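Long-range contacts in putative aminooxidase (Propionibacterium acnes, PDB 2BAB), which probably isomerises polyunsaturated fatty acids, as an FAD-binding relative of the amine oxidases that holds a conjugated octadecadienoic acid: residues 87-92 against 292-297; 163-168 against 183-188; 168-173 against 368-373; 287-292 against 358-363. One frame throughout, in Å; residues are numbered along the deposited sequence. Where two conformers were deposited one is given.

In the fold
Three of the contacts touch the bound fatty acid; contact 4 lies farther out on the mixed sheet that contacts 1 and 3 also reach. Contact 1 meets the carboxylate, contacts 2 and 3 the tail. The centres of contacts 2 and 3 lie about 11 Å apart, and both use helix 166-170 and share Phe168. The centre of contact 1 is about 18 Å from that of contact 2. Contacts 3 and 4 use strand 359-373, with centres about 26 Å apart. Along the chain, contact 2 falls within the span of contact 1 and before contact 4. Contacts 1 and 3 cross, which brings distant parts of the chain to the fatty acid site. Contact 4 belongs to the sheet's outer edge.

Contact 1: 87-92 against 292-297; sequences RREFLH and PTISGY. With ODD ((10E,12Z)-octadeca-10,12-dienoic acid), chain F.
Arg88 and Tyr297 meet on one face of two adjacent strands and converge on a single carboxylate oxygen of the fatty acid. Tyr297 OH donates to O1 of the acid at 2.6 Å. Arg88 NE adds a bond of 3.0 Å to the same O1, and NH1 a further one. One oxygen thus takes three donors. It lies at the edge of the guanidinium, near its plane. The bend at chi3 of Arg88 (75°) turns the guanidinium onto the acid. Its plane stands 82° from the Tyr297 ring, whose CE2 is 3.6 Å from Arg88 CB. Further out, Arg88 NH1 also bonds to Phe193 O, and its guanidinium makes a cation-pi contact with the Phe193 ring. On the same face, Phe90 CE1 packs on Tyr297 CB at 3.8 Å. On the other face, the Glu89 carboxylate lies against Ile294, with CD 3.3 Å from CG2. A water accepts from Arg87 N and is also bonded to Ser295 OG, which is also hydrogen-bonded to His315 N. Another water donates to both Glu89 OE2 and Ile294 O. Four backbone bonds hold the strands. The straightest runs from Leu91 N to Tyr297 O, at 2.9 Å and 179°. This is parallel beta pairing within a mixed sheet, and one face of it forms the carboxylate-binding end of the fatty acid site.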
# COMPACT_ATOMS: atom_id res chain seq x y z
N ARG A 87 -19.28 -0.51 -5.80
CA ARG A 87 -20.44 0.10 -5.15
C ARG A 87 -20.48 -0.35 -3.70
O ARG A 87 -20.09 -1.48 -3.39
CB ARG A 87 -21.72 -0.30 -5.87
CG ARG A 87 -21.84 0.22 -7.30
CD ARG A 87 -23.08 -0.37 -7.96
NE ARG A 87 -23.30 0.02 -9.35
CZ ARG A 87 -23.81 1.19 -9.76
NH1 ARG A 87 -24.11 2.16 -8.89
NH2 ARG A 87 -24.01 1.39 -11.06
N ARG A 88 -20.94 0.53 -2.82
CA ARG A 88 -20.85 0.32 -1.38
C ARG A 88 -22.11 0.67 -0.62
O ARG A 88 -22.81 1.63 -0.96
CB ARG A 88 -19.69 1.14 -0.77
CG ARG A 88 -19.91 2.67 -0.75
CD ARG A 88 -18.75 3.43 -0.14
NE ARG A 88 -17.62 3.47 -1.06
CZ ARG A 88 -17.14 4.56 -1.69
NH1 ARG A 88 -16.12 4.42 -2.52
NH2 ARG A 88 -17.66 5.79 -1.50
N GLU A 89 -22.35 -0.09 0.44
CA GLU A 89 -23.30 0.28 1.48
C GLU A 89 -22.56 0.30 2.81
O GLU A 89 -21.45 -0.27 2.94
CB GLU A 89 -24.46 -0.72 1.57
CG GLU A 89 -24.04 -2.11 2.04
CD GLU A 89 -25.18 -3.12 2.04
OE1 GLU A 89 -26.32 -2.76 1.76
OE2 GLU A 89 -24.90 -4.29 2.33
N PHE A 90 -23.20 0.90 3.81
CA PHE A 90 -22.66 0.91 5.18
C PHE A 90 -23.53 0.09 6.14
O PHE A 90 -24.77 0.21 6.16
CB PHE A 90 -22.52 2.35 5.69
CG PHE A 90 -21.45 3.11 4.97
CD1 PHE A 90 -20.17 3.18 5.48
CD2 PHE A 90 -21.72 3.68 3.73
CE1 PHE A 90 -19.17 3.84 4.80
CE2 PHE A 90 -20.72 4.34 3.04
CZ PHE A 90 -19.46 4.42 3.56
N LEU A 91 -22.85 -0.73 6.93
CA LEU A 91 -23.44 -1.55 7.96
C LEU A 91 -22.93 -1.17 9.35
O LEU A 91 -21.75 -0.84 9.54
CB LEU A 91 -23.09 -3.02 7.74
CG LEU A 91 -23.33 -3.62 6.36
CD1 LEU A 91 -23.05 -5.12 6.40
CD2 LEU A 91 -24.77 -3.34 5.91
N HIS A 92 -23.84 -1.21 10.32
CA HIS A 92 -23.46 -1.19 11.71
C HIS A 92 -22.94 -2.56 12.09
O HIS A 92 -23.09 -3.53 11.35
CB HIS A 92 -24.66 -0.80 12.59
CG HIS A 92 -24.95 0.66 12.57
ND1 HIS A 92 -24.06 1.61 13.04
CD2 HIS A 92 -26.03 1.35 12.11
CE1 HIS A 92 -24.58 2.81 12.88
NE2 HIS A 92 -25.77 2.68 12.32
N PRO A 292 -24.05 -11.21 -1.26
CA PRO A 292 -24.30 -9.78 -1.18
C PRO A 292 -24.63 -9.19 -2.53
O PRO A 292 -24.28 -9.78 -3.56
CB PRO A 292 -22.98 -9.20 -0.67
CG PRO A 292 -21.99 -10.30 -0.84
CD PRO A 292 -22.70 -11.57 -0.80
N THR A 293 -25.26 -8.03 -2.51
CA THR A 293 -25.64 -7.35 -3.73
C THR A 293 -24.77 -6.12 -3.99
O THR A 293 -24.94 -5.44 -5.00
CB THR A 293 -27.14 -6.92 -3.68
OG1 THR A 293 -27.34 -5.96 -2.64
CG2 THR A 293 -28.05 -8.12 -3.46
N ILE A 294 -23.82 -5.87 -3.08
CA ILE A 294 -23.05 -4.64 -3.01
C ILE A 294 -21.92 -4.86 -1.99
O ILE A 294 -22.01 -5.73 -1.12
CB ILE A 294 -23.98 -3.45 -2.60
CG1 ILE A 294 -23.29 -2.10 -2.80
CG2 ILE A 294 -24.48 -3.62 -1.15
CD1 ILE A 294 -24.31 -0.90 -2.87
N SER A 295 -20.83 -4.09 -2.09
CA SER A 295 -19.77 -4.20 -1.08
C SER A 295 -20.27 -3.55 0.23
O SER A 295 -21.15 -2.69 0.20
CB SER A 295 -18.47 -3.55 -1.55
OG SER A 295 -17.97 -4.16 -2.70
N GLY A 296 -19.73 -3.98 1.36
CA GLY A 296 -20.14 -3.45 2.67
C GLY A 296 -18.96 -2.95 3.49
O GLY A 296 -17.96 -3.64 3.57
N TYR A 297 -19.10 -1.76 4.08
CA TYR A 297 -18.16 -1.15 5.00
C TYR A 297 -18.77 -1.10 6.39
O TYR A 297 -19.98 -0.87 6.52
CB TYR A 297 -17.86 0.30 4.59
CG TYR A 297 -16.96 0.49 3.40
CD1 TYR A 297 -15.67 0.98 3.56
CD2 TYR A 297 -17.41 0.22 2.10
CE1 TYR A 297 -14.84 1.16 2.48
CE2 TYR A 297 -16.59 0.41 1.00
CZ TYR A 297 -15.30 0.88 1.20
OH TYR A 297 -14.46 1.11 0.15
O2 ODD F . -17.35 1.03 -3.47
C1 ODD F . -16.43 0.57 -2.76
O1 ODD F . -15.74 1.33 -2.06
C2 ODD F . -16.13 -0.92 -2.76
C3 ODD F . -14.81 -1.24 -2.06
C4 ODD F . -14.49 -2.74 -2.00
C5 ODD F . -13.63 -3.14 -0.79
C6 ODD F . -12.16 -2.95 -1.08
C7 ODD F . -11.15 -3.19 0.04
C8 ODD F . -9.91 -2.32 -0.27
C9 ODD F . -8.65 -2.73 0.48
C10 ODD F . -7.44 -1.80 0.35
C11 ODD F . -7.32 -0.71 -0.42
C12 ODD F . -6.05 0.04 -0.39
C13 ODD F . -5.76 1.14 -1.11
C14 ODD F . -6.75 1.79 -2.06
C15 ODD F . -6.08 2.94 -2.80
C16 ODD F . -6.95 3.65 -3.85
C17 ODD F . -8.34 4.07 -3.38
C18 ODD F . -8.49 5.55 -3.09
O HOH W 1 -18.65 -3.33 -5.22
O HOH W 2 -23.44 -6.08 1.16

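Contact 2: 163-168 against 183-188; sequences NPFTAF and KYLDFV. With ODD ((10E,12Z)-octadeca-10,12-dienoic acid), chain F; BU1 (1,4-butanediol), chain H.
Tyr184 points its phenol end at the Pro164 carbonyl, and the other side chains are arranged round that bond. Tyr184 OH donates to Pro164 O at 2.7 Å, tilted 15° from the carbonyl plane. The oxygen sits at the edge of the Tyr184 ring. CG of Tyr184 is anti to the backbone N (chi1 160°), which sends the ring out from the end of helix 178-184 toward the segment 163-168. Phe165 comes to the same ring edge. Its CD1 lies 3.7 Å from Tyr184 CD2, so the two rings meet rim to rim rather than face on face. Phe168 crosses Tyr184 at about a right angle. Tyr184 OH lies at the edge of the Phe168 ring, 3.4 Å from its CD2. The two faces of the Phe168 ring are taken differently. One carries the fatty acid, with C8 lying 3.5 Å above the plane toward the rim. The opposite face rests on Pro164 CA, over the ring centre. Leu185 packs against Pro164 and Phe165. Its CD2 meets Pro164 CG at 3.7 Å, and its CD1 reaches Phe165 CB at 3.8 Å. Leu185 CG also lies over a face of the Tyr184 ring. Helix 187-195 adds Met190 and Phe193 against Pro164. The acid touches both Phe168 and Tyr184: C11, in the diene, is 3.2 Å from Phe168 CD2, and C15 is 3.7 Å from Tyr184 CE1. The chemistry is thus apolar save for one buried phenol bond. That bond gives the hydroxyl a partner where it lies against the lipid; the rest is carbon on carbon.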
# COMPACT_ATOMS: atom_id res chain seq x y z
N ASN A 163 -12.86 5.63 6.17
CA ASN A 163 -13.38 4.48 5.40
C ASN A 163 -12.36 3.87 4.43
O ASN A 163 -12.19 2.66 4.43
CB ASN A 163 -14.67 4.81 4.66
CG ASN A 163 -15.79 5.22 5.60
OD1 ASN A 163 -15.95 4.65 6.69
ND2 ASN A 163 -16.54 6.24 5.20
N PRO A 164 -11.71 4.70 3.59
CA PRO A 164 -10.64 4.17 2.73
C PRO A 164 -9.24 4.14 3.38
O PRO A 164 -8.25 4.00 2.68
CB PRO A 164 -10.65 5.15 1.55
CG PRO A 164 -11.02 6.43 2.18
CD PRO A 164 -11.95 6.13 3.30
N PHE A 165 -9.17 4.28 4.69
CA PHE A 165 -7.89 4.22 5.37
C PHE A 165 -7.83 3.04 6.35
O PHE A 165 -7.09 2.08 6.11
CB PHE A 165 -7.56 5.55 6.05
CG PHE A 165 -6.15 5.63 6.49
CD1 PHE A 165 -5.17 6.05 5.59
CD2 PHE A 165 -5.77 5.19 7.74
CE1 PHE A 165 -3.85 6.06 5.97
CE2 PHE A 165 -4.44 5.22 8.14
CZ PHE A 165 -3.48 5.65 7.26
N THR A 166 -8.59 3.10 7.44
CA THR A 166 -8.53 2.06 8.47
C THR A 166 -9.03 0.72 7.94
O THR A 166 -8.37 -0.31 8.12
CB THR A 166 -9.33 2.47 9.74
OG1 THR A 166 -8.80 3.70 10.26
CG2 THR A 166 -9.27 1.40 10.82
N ALA A 167 -10.19 0.75 7.30
CA ALA A 167 -10.79 -0.44 6.68
C ALA A 167 -9.85 -1.03 5.62
O ALA A 167 -9.82 -2.25 5.40
CB ALA A 167 -12.14 -0.11 6.07
N PHE A 168 -9.06 -0.16 5.00
CA PHE A 168 -8.13 -0.51 3.93
C PHE A 168 -6.75 -0.93 4.46
O PHE A 168 -5.78 -1.01 3.71
CB PHE A 168 -7.99 0.65 2.95
CG PHE A 168 -9.16 0.82 1.98
CD1 PHE A 168 -10.40 0.22 2.21
CD2 PHE A 168 -9.02 1.62 0.86
CE1 PHE A 168 -11.45 0.40 1.30
CE2 PHE A 168 -10.06 1.81 -0.05
CZ PHE A 168 -11.27 1.19 0.17
N LYS A 183 -0.79 12.10 2.21
CA LYS A 183 -0.08 11.84 0.96
C LYS A 183 -0.87 10.80 0.14
O LYS A 183 -0.96 10.89 -1.09
CB LYS A 183 1.36 11.40 1.24
CG LYS A 183 2.29 12.57 1.57
CD LYS A 183 3.66 12.09 2.05
CE LYS A 183 4.52 13.27 2.48
NZ LYS A 183 4.53 14.38 1.45
N TYR A 184 -1.47 9.84 0.84
CA TYR A 184 -2.35 8.85 0.23
C TYR A 184 -3.68 9.51 -0.12
O TYR A 184 -3.96 9.75 -1.28
CB TYR A 184 -2.55 7.67 1.18
CG TYR A 184 -3.77 6.79 0.92
CD1 TYR A 184 -4.24 6.55 -0.37
CD2 TYR A 184 -4.43 6.18 1.98
CE1 TYR A 184 -5.35 5.76 -0.59
CE2 TYR A 184 -5.54 5.38 1.77
CZ TYR A 184 -5.99 5.17 0.50
OH TYR A 184 -7.11 4.38 0.31
N LEU A 185 -4.47 9.81 0.90
CA LEU A 185 -5.75 10.48 0.70
C LEU A 185 -5.59 12.01 0.71
O LEU A 185 -6.05 12.68 1.62
CB LEU A 185 -6.74 10.03 1.78
CG LEU A 185 -7.18 8.56 1.69
CD1 LEU A 185 -7.63 7.98 3.07
CD2 LEU A 185 -8.28 8.38 0.64
N ASP A 186 -4.92 12.54 -0.32
CA ASP A 186 -4.94 13.98 -0.55
C ASP A 186 -6.36 14.40 -0.94
O ASP A 186 -7.22 13.55 -1.18
CB ASP A 186 -3.88 14.43 -1.56
CG ASP A 186 -4.02 13.78 -2.91
OD1 ASP A 186 -5.07 13.22 -3.25
OD2 ASP A 186 -3.03 13.84 -3.66
N PHE A 187 -6.62 15.69 -0.99
CA PHE A 187 -8.00 16.12 -1.16
C PHE A 187 -8.63 15.55 -2.41
O PHE A 187 -9.74 15.01 -2.36
CB PHE A 187 -8.13 17.65 -1.10
CG PHE A 187 -9.51 18.11 -0.71
CD1 PHE A 187 -9.88 18.20 0.63
CD2 PHE A 187 -10.46 18.43 -1.69
CE1 PHE A 187 -11.13 18.64 0.99
CE2 PHE A 187 -11.74 18.87 -1.33
CZ PHE A 187 -12.08 18.97 0.01
N VAL A 188 -7.92 15.60 -3.54
CA VAL A 188 -8.46 15.07 -4.77
C VAL A 188 -8.71 13.56 -4.70
O VAL A 188 -9.75 13.09 -5.16
CB VAL A 188 -7.61 15.44 -6.02
CG1 VAL A 188 -7.61 16.96 -6.24
CG2 VAL A 188 -6.20 14.89 -5.91
O2 ODD F . -17.35 1.03 -3.47
C1 ODD F . -16.43 0.57 -2.76
O1 ODD F . -15.74 1.33 -2.06
C2 ODD F . -16.13 -0.92 -2.76
C3 ODD F . -14.81 -1.24 -2.06
C4 ODD F . -14.49 -2.74 -2.00
C5 ODD F . -13.63 -3.14 -0.79
C6 ODD F . -12.16 -2.95 -1.08
C7 ODD F . -11.15 -3.19 0.04
C8 ODD F . -9.91 -2.32 -0.27
C9 ODD F . -8.65 -2.73 0.48
C10 ODD F . -7.44 -1.80 0.35
C11 ODD F . -7.32 -0.71 -0.42
C12 ODD F . -6.05 0.04 -0.39
C13 ODD F . -5.76 1.14 -1.11
C14 ODD F . -6.75 1.79 -2.06
C15 ODD F . -6.08 2.94 -2.80
C16 ODD F . -6.95 3.65 -3.85
C17 ODD F . -8.34 4.07 -3.38
C18 ODD F . -8.49 5.55 -3.09
C1 BU1 H . -10.30 22.56 -1.55
C2 BU1 H . -10.82 23.15 -2.85
C3 BU1 H . -12.30 22.85 -3.11
C4 BU1 H . -12.64 22.96 -4.60
O5 BU1 H . -9.08 21.87 -1.84
O6 BU1 H . -12.02 24.11 -5.18

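Contact 3: 168-173 against 368-373; sequences FGYGHF and WYYFPH. With ODD ((10E,12Z)-octadeca-10,12-dienoic acid), chain F.
One hydrogen bond joins Tyr370 to the segment 168-173. Tyr370 OH donates to Phe168 O at 2.6 Å, almost straight down the carbonyl bond (175°). The Tyr370 side chain leaves on the far side from its own backbone N, and the ring reaches from its strand past Gly169. Gly169 O lies 3.3 Å from Tyr370 CD2, at the ring edge. Gly169, with positive phi, lets the backbone pass close to this ring. The aromatic contacts centre on Tyr170. It makes an offset stack with Tyr370, centroids 5.0 Å apart and planes at 30°. Tyr370 OH lies over a face of the Tyr170 ring, 3.2 Å from CZ. Against Phe371 the packing is T-shaped: the edge of Tyr170 points to the face of Phe371, planes at 89°. There, Tyr170 CD1 comes 3.7 Å from Phe371 CG. Among polar groups, Tyr170 O is buried without a hydrogen-bond partner, with Phe371 CD2 3.1 Å away. His373 ND1 donates to Phe371 O. The Tyr170 hydroxyl bonds to Gly406 O, and its oxygen is 3.3 Å from C13 of the fatty acid, in the conjugated diene. The contact touches both the flavin, through Tyr370, and the fatty acid, through Phe168 and Tyr170. It joins the end of helix 166-170 to strand 359-373, with strand 277-288 paired to that strand and Tyr184 of helix 178-184 meeting the Tyr170 ring.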
# COMPACT_ATOMS: atom_id res chain seq x y z
N PHE A 168 -9.06 -0.16 5.00
CA PHE A 168 -8.13 -0.51 3.93
C PHE A 168 -6.75 -0.93 4.46
O PHE A 168 -5.78 -1.01 3.71
CB PHE A 168 -7.99 0.65 2.95
CG PHE A 168 -9.16 0.82 1.98
CD1 PHE A 168 -10.40 0.22 2.21
CD2 PHE A 168 -9.02 1.62 0.86
CE1 PHE A 168 -11.45 0.40 1.30
CE2 PHE A 168 -10.06 1.81 -0.05
CZ PHE A 168 -11.27 1.19 0.17
N GLY A 169 -6.69 -1.20 5.76
CA GLY A 169 -5.54 -1.85 6.36
C GLY A 169 -4.49 -0.93 6.93
O GLY A 169 -3.56 -1.38 7.57
N TYR A 170 -4.63 0.38 6.72
CA TYR A 170 -3.52 1.28 6.99
C TYR A 170 -3.40 1.69 8.47
O TYR A 170 -2.48 2.39 8.83
CB TYR A 170 -3.60 2.50 6.09
CG TYR A 170 -3.44 2.19 4.62
CD1 TYR A 170 -2.23 1.72 4.12
CD2 TYR A 170 -4.48 2.40 3.72
CE1 TYR A 170 -2.07 1.46 2.77
CE2 TYR A 170 -4.33 2.15 2.36
CZ TYR A 170 -3.13 1.68 1.90
OH TYR A 170 -2.97 1.44 0.58
N GLY A 171 -4.31 1.22 9.31
CA GLY A 171 -4.27 1.48 10.73
C GLY A 171 -5.16 2.63 11.17
O GLY A 171 -6.06 3.06 10.43
N HIS A 172 -4.90 3.12 12.38
CA HIS A 172 -5.85 3.91 13.12
C HIS A 172 -5.33 5.32 13.38
O HIS A 172 -4.13 5.53 13.68
CB HIS A 172 -6.21 3.20 14.42
CG HIS A 172 -6.94 1.91 14.20
ND1 HIS A 172 -6.29 0.72 13.90
CD2 HIS A 172 -8.26 1.62 14.24
CE1 HIS A 172 -7.19 -0.24 13.76
NE2 HIS A 172 -8.39 0.28 13.97
N PHE A 173 -6.24 6.28 13.24
CA PHE A 173 -5.91 7.70 13.31
C PHE A 173 -5.39 8.18 14.67
O PHE A 173 -4.84 9.26 14.76
CB PHE A 173 -7.15 8.53 12.91
CG PHE A 173 -7.52 8.44 11.45
CD1 PHE A 173 -8.83 8.70 11.05
CD2 PHE A 173 -6.59 8.09 10.47
CE1 PHE A 173 -9.19 8.64 9.71
CE2 PHE A 173 -6.94 8.03 9.12
CZ PHE A 173 -8.24 8.29 8.74
N TRP A 368 -0.96 -10.13 5.24
CA TRP A 368 0.06 -9.43 4.49
C TRP A 368 0.95 -8.59 5.41
O TRP A 368 0.48 -8.05 6.41
CB TRP A 368 -0.59 -8.48 3.48
CG TRP A 368 -1.36 -9.15 2.37
CD1 TRP A 368 -2.71 -9.34 2.29
CD2 TRP A 368 -0.80 -9.68 1.15
NE1 TRP A 368 -3.03 -9.98 1.10
CE2 TRP A 368 -1.88 -10.19 0.38
CE3 TRP A 368 0.50 -9.80 0.65
CZ2 TRP A 368 -1.69 -10.80 -0.87
CZ3 TRP A 368 0.68 -10.40 -0.61
CH2 TRP A 368 -0.40 -10.89 -1.34
N TYR A 369 2.21 -8.47 5.00
CA TYR A 369 3.12 -7.44 5.48
C TYR A 369 2.62 -6.18 4.81
O TYR A 369 2.74 -6.01 3.61
CB TYR A 369 4.56 -7.74 5.07
CG TYR A 369 5.56 -6.67 5.43
CD1 TYR A 369 6.13 -6.61 6.71
CD2 TYR A 369 5.94 -5.71 4.49
CE1 TYR A 369 7.06 -5.62 7.03
CE2 TYR A 369 6.84 -4.72 4.80
CZ TYR A 369 7.40 -4.67 6.07
OH TYR A 369 8.31 -3.69 6.34
N TYR A 370 2.04 -5.28 5.59
CA TYR A 370 1.27 -4.19 5.01
C TYR A 370 1.72 -2.86 5.59
O TYR A 370 2.00 -2.77 6.77
CB TYR A 370 -0.22 -4.45 5.28
CG TYR A 370 -1.15 -3.64 4.42
CD1 TYR A 370 -1.29 -3.91 3.06
CD2 TYR A 370 -1.92 -2.61 4.96
CE1 TYR A 370 -2.15 -3.18 2.27
CE2 TYR A 370 -2.77 -1.87 4.18
CZ TYR A 370 -2.89 -2.16 2.83
OH TYR A 370 -3.75 -1.42 2.06
N PHE A 371 1.80 -1.84 4.73
CA PHE A 371 2.02 -0.46 5.16
C PHE A 371 3.17 -0.30 6.17
O PHE A 371 2.96 0.08 7.33
CB PHE A 371 0.72 0.13 5.74
CG PHE A 371 0.84 1.57 6.16
CD1 PHE A 371 1.54 2.48 5.39
CD2 PHE A 371 0.25 2.02 7.33
CE1 PHE A 371 1.65 3.81 5.77
CE2 PHE A 371 0.34 3.35 7.71
CZ PHE A 371 1.04 4.24 6.94
N PRO A 372 4.40 -0.55 5.70
CA PRO A 372 5.52 -0.19 6.55
C PRO A 372 5.53 1.32 6.76
O PRO A 372 5.33 2.10 5.81
CB PRO A 372 6.74 -0.60 5.71
CG PRO A 372 6.27 -0.65 4.33
CD PRO A 372 4.84 -1.11 4.42
N HIS A 373 5.75 1.72 8.00
CA HIS A 373 5.89 3.13 8.32
C HIS A 373 6.67 3.30 9.63
O HIS A 373 7.15 2.32 10.23
CB HIS A 373 4.49 3.77 8.41
CG HIS A 373 3.62 3.18 9.47
ND1 HIS A 373 3.03 1.94 9.35
CD2 HIS A 373 3.24 3.67 10.67
CE1 HIS A 373 2.32 1.69 10.44
NE2 HIS A 373 2.43 2.72 11.25
O2 ODD F . -17.35 1.03 -3.47
C1 ODD F . -16.43 0.57 -2.76
O1 ODD F . -15.74 1.33 -2.06
C2 ODD F . -16.13 -0.92 -2.76
C3 ODD F . -14.81 -1.24 -2.06
C4 ODD F . -14.49 -2.74 -2.00
C5 ODD F . -13.63 -3.14 -0.79
C6 ODD F . -12.16 -2.95 -1.08
C7 ODD F . -11.15 -3.19 0.04
C8 ODD F . -9.91 -2.32 -0.27
C9 ODD F . -8.65 -2.73 0.48
C10 ODD F . -7.44 -1.80 0.35
C11 ODD F . -7.32 -0.71 -0.42
C12 ODD F . -6.05 0.04 -0.39
C13 ODD F . -5.76 1.14 -1.11
C14 ODD F . -6.75 1.79 -2.06
C15 ODD F . -6.08 2.94 -2.80
C16 ODD F . -6.95 3.65 -3.85
C17 ODD F . -8.34 4.07 -3.38
C18 ODD F . -8.49 5.55 -3.09

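Contact 4: 287-292 against 358-363; sequences LVKEYP and PVEKII
The carbonyl of Leu287 is met by Glu360 N and Lys361 N, both from the same face of its plane. Glu360 N is the nearer, at 2.8 Å, and the Lys361 N bond is longer, at 3.3 Å. Leu287 N returns a bond to Lys361 O. Further along, Lys289 N donates to Pro358 O at 2.9 Å. The Pro358 ring lies beside the Lys289 carbonyl, with its CD 3.5 Å from Lys289 O. Glu360 folds back over the partner strand. Its chi1 of -7° nearly eclipses CG with the backbone N, an unfavourable torsion, and sets CG 3.4 Å from Leu287 O. The Lys289 chain crosses that of Glu360 at about a right angle, and its CG touches Glu360 CD at 3.6 Å. The charged ends stay 4.8 Å apart, NZ to OE2, so any attraction is probably modest. Leu287 and Lys361 point to one face of the sheet, CB beside CB, and Leu287 CD1 packs on Ile363 CG2 at 4.2 Å. Val288 and Val359 point to the other, where CG1 meets CG2, with Leu349 and Met352 of helix 341-354 behind Val359. Two residues, Glu360 and Lys361, stand opposite the single Leu287: a classic beta bulge in an antiparallel pair, at the surface where strand 359-373 edges the mixed sheet.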
# COMPACT_ATOMS: atom_id res chain seq x y z
N LEU A 287 -16.35 -18.09 -0.19
CA LEU A 287 -17.60 -18.43 -0.87
C LEU A 287 -18.67 -18.24 0.18
O LEU A 287 -18.51 -18.69 1.31
CB LEU A 287 -17.56 -19.89 -1.36
CG LEU A 287 -16.56 -20.18 -2.49
CD1 LEU A 287 -16.56 -21.70 -2.85
CD2 LEU A 287 -16.89 -19.33 -3.72
N VAL A 288 -19.75 -17.55 -0.18
CA VAL A 288 -20.79 -17.20 0.79
C VAL A 288 -22.19 -17.58 0.29
O VAL A 288 -22.45 -17.57 -0.91
CB VAL A 288 -20.77 -15.69 1.18
CG1 VAL A 288 -19.39 -15.24 1.66
CG2 VAL A 288 -21.24 -14.81 0.03
N LYS A 289 -23.07 -17.90 1.22
CA LYS A 289 -24.52 -18.01 0.95
C LYS A 289 -25.19 -16.64 1.12
O LYS A 289 -24.62 -15.73 1.74
CB LYS A 289 -25.15 -19.03 1.89
CG LYS A 289 -24.88 -20.48 1.50
CD LYS A 289 -25.54 -21.46 2.46
CE LYS A 289 -25.31 -22.91 2.01
NZ LYS A 289 -26.15 -23.89 2.79
N GLU A 290 -26.40 -16.49 0.59
CA GLU A 290 -27.10 -15.21 0.59
C GLU A 290 -26.16 -14.11 0.08
O GLU A 290 -25.89 -13.10 0.77
CB GLU A 290 -27.66 -14.90 1.99
CG GLU A 290 -28.49 -16.04 2.58
CD GLU A 290 -28.93 -15.77 4.01
OE1 GLU A 290 -29.72 -14.83 4.21
OE2 GLU A 290 -28.48 -16.49 4.92
N TYR A 291 -25.67 -14.33 -1.14
CA TYR A 291 -24.68 -13.49 -1.77
C TYR A 291 -25.03 -12.03 -1.67
O TYR A 291 -26.16 -11.62 -1.97
CB TYR A 291 -24.59 -13.87 -3.24
CG TYR A 291 -23.35 -13.44 -3.99
CD1 TYR A 291 -22.11 -14.00 -3.70
CD2 TYR A 291 -23.43 -12.55 -5.06
CE1 TYR A 291 -20.97 -13.67 -4.43
CE2 TYR A 291 -22.29 -12.22 -5.82
CZ TYR A 291 -21.06 -12.78 -5.48
OH TYR A 291 -19.94 -12.48 -6.22
N PRO A 292 -24.05 -11.21 -1.26
CA PRO A 292 -24.30 -9.78 -1.18
C PRO A 292 -24.63 -9.19 -2.53
O PRO A 292 -24.28 -9.78 -3.56
CB PRO A 292 -22.98 -9.20 -0.67
CG PRO A 292 -21.99 -10.30 -0.84
CD PRO A 292 -22.70 -11.57 -0.80
N PRO A 358 -23.52 -15.47 5.19
CA PRO A 358 -22.69 -16.45 5.88
C PRO A 358 -21.69 -17.18 4.98
O PRO A 358 -22.00 -17.55 3.85
CB PRO A 358 -23.69 -17.42 6.51
CG PRO A 358 -25.03 -17.08 5.98
CD PRO A 358 -24.96 -15.77 5.27
N VAL A 359 -20.48 -17.37 5.49
CA VAL A 359 -19.41 -18.02 4.74
C VAL A 359 -19.67 -19.53 4.65
O VAL A 359 -19.91 -20.16 5.69
CB VAL A 359 -18.03 -17.73 5.40
CG1 VAL A 359 -16.90 -18.54 4.72
CG2 VAL A 359 -17.75 -16.23 5.34
N GLU A 360 -19.62 -20.07 3.43
CA GLU A 360 -19.66 -21.53 3.21
C GLU A 360 -18.27 -22.15 3.16
O GLU A 360 -18.12 -23.32 3.48
CB GLU A 360 -20.35 -21.99 1.89
CG GLU A 360 -21.04 -21.00 1.05
CD GLU A 360 -21.86 -21.64 -0.10
OE1 GLU A 360 -21.98 -20.99 -1.16
OE2 GLU A 360 -22.40 -22.77 0.07
N LYS A 361 -17.28 -21.39 2.72
CA LYS A 361 -15.93 -21.90 2.52
C LYS A 361 -14.95 -20.73 2.45
O LYS A 361 -15.23 -19.72 1.80
CB LYS A 361 -15.87 -22.69 1.20
CG LYS A 361 -14.61 -23.55 0.94
CD LYS A 361 -14.65 -24.93 1.59
CE LYS A 361 -15.74 -25.89 1.06
NZ LYS A 361 -15.44 -26.60 -0.22
N ILE A 362 -13.80 -20.88 3.10
CA ILE A 362 -12.64 -20.01 2.89
C ILE A 362 -11.64 -20.76 2.01
O ILE A 362 -11.12 -21.82 2.41
CB ILE A 362 -11.99 -19.60 4.23
CG1 ILE A 362 -13.01 -18.83 5.10
CG2 ILE A 362 -10.74 -18.76 3.97
CD1 ILE A 362 -12.58 -18.64 6.59
N ILE A 363 -11.39 -20.26 0.80
CA ILE A 363 -10.49 -20.97 -0.10
C ILE A 363 -9.05 -20.47 -0.02
O ILE A 363 -8.12 -21.18 -0.41
CB ILE A 363 -10.99 -21.00 -1.60
CG1 ILE A 363 -10.64 -19.73 -2.34
CG2 ILE A 363 -12.51 -21.33 -1.69
CD1 ILE A 363 -10.63 -19.90 -3.85